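Side-chain contact in 2-dehydropantoate 2-reductase, putative (Enterococcus faecalis, PDB 2EW2), which probably catalyses the NADPH-dependent reduction of 2-dehydropantoate (ketopantoate) to (R)-pantoate in the pathway to pantothenate: residues Ala284-Gly289 / Met301-Val306. Numbering follows the deposited sequence.
Sequences AVWRKG and MLTQLV
In the helical C-terminal domain of this ketopantoate reductase, helix 282-292 and helix 297-313 follow each other across a short link, and here Trp286 of the first reaches across to Thr303 and Gln304 of the second. The backbones stay well separated, 8.6 Å between Trp286 CA and Thr303 CA, and the indole spans most of that distance. Its CG stands anti to the backbone N (chi1 -180°), which carries the six-membered ring out toward the second helix. Thr303 meets the near side of that ring with carbon: CB lies 4.0 Å from Trp286 CE3, and the methyl CG2 is 4.1 Å from Trp286 CZ3. The hydroxyl OG1 of Thr303 turns back to its own helix and is hydrogen-bonded to Cys299 O, one turn earlier. Gln304 takes the far end of the ring, with NE2 3.4 Å from Trp286 CH2 and CG 4.0 Å from the same atom. The amide plane is tilted only 20° from the indole plane, but NE2 approaches obliquely. That amide is held from two directions, by a weak hydrogen bond from NE2 to Ala300 O and by a hydrogen bond between OE1 and Ser220 OG of the second subunit. Between the helices, then, the contact is van der Waals packing against a partly exposed indole, while the polar atoms of Thr303 and Gln304 find partners in their own helix and across the dimer interface.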
ATOM      1  N   ALA B 284      12.290  -8.331   2.098  1.00 19.74           N
ATOM      2  CA  ALA B 284      12.837  -9.594   2.575  1.00 19.34           C
ATOM      3  C   ALA B 284      11.738 -10.513   3.125  1.00 19.00           C
ATOM      4  O   ALA B 284      11.717 -11.709   2.825  1.00 19.29           O
ATOM      5  CB  ALA B 284      13.891  -9.314   3.621  1.00 19.86           C
ATOM      6  N   VAL B 285      10.798  -9.949   3.882  1.00 18.36           N
ATOM      7  CA  VAL B 285       9.610 -10.688   4.346  1.00 18.31           C
ATOM      8  C   VAL B 285       8.804 -11.197   3.146  1.00 18.30           C
ATOM      9  O   VAL B 285       8.329 -12.334   3.122  1.00 17.62           O
ATOM     10  CB  VAL B 285       8.695  -9.780   5.229  1.00 18.75           C
ATOM     11  CG1 VAL B 285       7.472 -10.526   5.695  1.00 18.13           C
ATOM     12  CG2 VAL B 285       9.461  -9.238   6.416  1.00 18.35           C
ATOM     13  N   TRP B 286       8.641 -10.326   2.162  1.00 18.35           N
ATOM     14  CA  TRP B 286       7.898 -10.643   0.946  1.00 19.42           C
ATOM     15  C   TRP B 286       8.594 -11.792   0.178  1.00 19.60           C
ATOM     16  O   TRP B 286       7.945 -12.788  -0.182  1.00 19.72           O
ATOM     17  CB  TRP B 286       7.748  -9.364   0.096  1.00 18.88           C
ATOM     18  CG  TRP B 286       6.997  -9.501  -1.209  1.00 19.56           C
ATOM     19  CD1 TRP B 286       6.121 -10.495  -1.573  1.00 20.38           C
ATOM     20  CD2 TRP B 286       7.035  -8.576  -2.312  1.00 18.98           C
ATOM     21  NE1 TRP B 286       5.632 -10.247  -2.847  1.00 19.60           N
ATOM     22  CE2 TRP B 286       6.183  -9.082  -3.318  1.00 19.47           C
ATOM     23  CE3 TRP B 286       7.723  -7.373  -2.550  1.00 19.37           C
ATOM     24  CZ2 TRP B 286       5.998  -8.424  -4.544  1.00 19.48           C
ATOM     25  CZ3 TRP B 286       7.536  -6.719  -3.764  1.00 17.83           C
ATOM     26  CH2 TRP B 286       6.688  -7.251  -4.749  1.00 19.43           C
ATOM     27  N   ARG B 287       9.900 -11.674  -0.043  1.00 19.84           N
ATOM     28  CA  ARG B 287      10.666 -12.769  -0.694  1.00 21.70           C
ATOM     29  C   ARG B 287      10.502 -14.104   0.057  1.00 20.61           C
ATOM     30  O   ARG B 287      10.175 -15.135  -0.543  1.00 20.64           O
ATOM     31  CB  ARG B 287      12.148 -12.392  -0.839  1.00 21.46           C
ATOM     32  CG  ARG B 287      12.978 -13.389  -1.649  1.00 24.82           C
ATOM     33  CD  ARG B 287      14.484 -13.102  -1.570  1.00 25.35           C
ATOM     34  NE  ARG B 287      14.995 -13.227  -0.198  1.00 31.36           N
ATOM     35  CZ  ARG B 287      15.424 -12.208   0.543  1.00 32.58           C
ATOM     36  NH1 ARG B 287      15.862 -12.426   1.781  1.00 33.19           N
ATOM     37  NH2 ARG B 287      15.423 -10.971   0.048  1.00 32.91           N
ATOM     38  N   LYS B 288      10.689 -14.084   1.371  1.00 20.52           N
ATOM     39  CA  LYS B 288      10.536 -15.311   2.174  1.00 20.27           C
ATOM     40  C   LYS B 288       9.119 -15.858   2.130  1.00 20.69           C
ATOM     41  O   LYS B 288       8.928 -17.059   1.968  1.00 19.75           O
ATOM     42  CB  LYS B 288      10.931 -15.066   3.628  1.00 19.98           C
ATOM     43  CG  LYS B 288      12.429 -14.850   3.849  1.00 19.60           C
ATOM     44  CD  LYS B 288      12.697 -14.474   5.324  1.00 20.08           C
ATOM     45  CE  LYS B 288      14.216 -14.367   5.594  1.00 20.97           C
ATOM     46  NZ  LYS B 288      14.931 -15.706   5.554  1.00 19.31           N
ATOM     47  N   GLY B 289       8.122 -14.978   2.294  1.00 20.76           N
ATOM     48  CA  GLY B 289       6.725 -15.379   2.198  1.00 21.05           C
ATOM     49  C   GLY B 289       6.384 -16.105   0.900  1.00 21.99           C
ATOM     50  O   GLY B 289       5.628 -17.065   0.902  1.00 22.38           O
HETATM   51  N   MSE B 301       2.917  -4.469  -1.057  1.00 18.06           N
HETATM   52  CA  MSE B 301       2.441  -3.178  -1.528  1.00 19.05           C
HETATM   53  C   MSE B 301       3.313  -2.039  -1.032  1.00 17.72           C
HETATM   54  O   MSE B 301       3.621  -1.125  -1.776  1.00 17.84           O
HETATM   55  CB  MSE B 301       0.999  -2.925  -1.103  1.00 18.30           C
HETATM   56  CG  MSE B 301       0.490  -1.616  -1.708  1.00 19.51           C
HETATM   57 SE   MSE B 301      -1.402  -1.240  -1.383  0.85 25.26          SE
HETATM   58  CE  MSE B 301      -1.774  -2.308  -0.062  1.00 27.38           C
ATOM     59  N   LEU B 302       3.708  -2.098   0.229  1.00 17.84           N
ATOM     60  CA  LEU B 302       4.534  -1.036   0.794  1.00 17.65           C
ATOM     61  C   LEU B 302       5.866  -0.978   0.070  1.00 17.89           C
ATOM     62  O   LEU B 302       6.356   0.115  -0.271  1.00 18.13           O
ATOM     63  CB  LEU B 302       4.729  -1.246   2.292  1.00 17.22           C
ATOM     64  CG  LEU B 302       5.402  -0.100   3.066  1.00 17.58           C
ATOM     65  CD1 LEU B 302       4.605   1.217   2.895  1.00 15.65           C
ATOM     66  CD2 LEU B 302       5.536  -0.512   4.532  1.00 17.38           C
ATOM     67  N   THR B 303       6.448  -2.152  -0.179  1.00 18.13           N
ATOM     68  CA  THR B 303       7.714  -2.228  -0.944  1.00 18.31           C
ATOM     69  C   THR B 303       7.578  -1.567  -2.326  1.00 19.39           C
ATOM     70  O   THR B 303       8.406  -0.729  -2.704  1.00 19.68           O
ATOM     71  CB  THR B 303       8.215  -3.686  -1.063  1.00 18.15           C
ATOM     72  OG1 THR B 303       8.386  -4.245   0.258  1.00 17.25           O
ATOM     73  CG2 THR B 303       9.554  -3.736  -1.809  1.00 18.37           C
ATOM     74  N   GLN B 304       6.525  -1.931  -3.061  1.00 20.04           N
ATOM     75  CA  GLN B 304       6.266  -1.375  -4.387  1.00 21.43           C
ATOM     76  C   GLN B 304       6.012   0.139  -4.354  1.00 20.59           C
ATOM     77  O   GLN B 304       6.498   0.867  -5.210  1.00 21.12           O
ATOM     78  CB  GLN B 304       5.095  -2.111  -5.055  1.00 21.23           C
ATOM     79  CG  GLN B 304       5.400  -3.570  -5.462  1.00 23.66           C
ATOM     80  CD  GLN B 304       4.123  -4.336  -5.833  1.00 24.57           C
ATOM     81  OE1 GLN B 304       3.399  -3.948  -6.748  1.00 28.24           O
ATOM     82  NE2 GLN B 304       3.833  -5.404  -5.101  1.00 26.17           N
ATOM     83  N   LEU B 305       5.279   0.612  -3.352  1.00 20.55           N
ATOM     84  CA  LEU B 305       4.994   2.051  -3.222  1.00 20.53           C
ATOM     85  C   LEU B 305       6.279   2.837  -2.968  1.00 21.03           C
ATOM     86  O   LEU B 305       6.512   3.875  -3.594  1.00 20.54           O
ATOM     87  CB  LEU B 305       3.986   2.323  -2.089  1.00 20.08           C
ATOM     88  CG  LEU B 305       2.543   1.805  -2.316  1.00 18.59           C
ATOM     89  CD1 LEU B 305       1.682   2.080  -1.092  1.00 16.67           C
ATOM     90  CD2 LEU B 305       1.945   2.442  -3.549  1.00 18.62           C
ATOM     91  N   VAL B 306       7.107   2.325  -2.057  1.00 21.78           N
ATOM     92  CA  VAL B 306       8.412   2.948  -1.753  1.00 22.22           C
ATOM     93  C   VAL B 306       9.306   3.000  -2.998  1.00 23.14           C
ATOM     94  O   VAL B 306       9.844   4.058  -3.332  1.00 23.16           O
ATOM     95  CB  VAL B 306       9.098   2.293  -0.524  1.00 22.08           C
ATOM     96  CG1 VAL B 306      10.584   2.718  -0.400  1.00 21.90           C
ATOM     97  CG2 VAL B 306       8.332   2.673   0.740  1.00 21.95           C
TER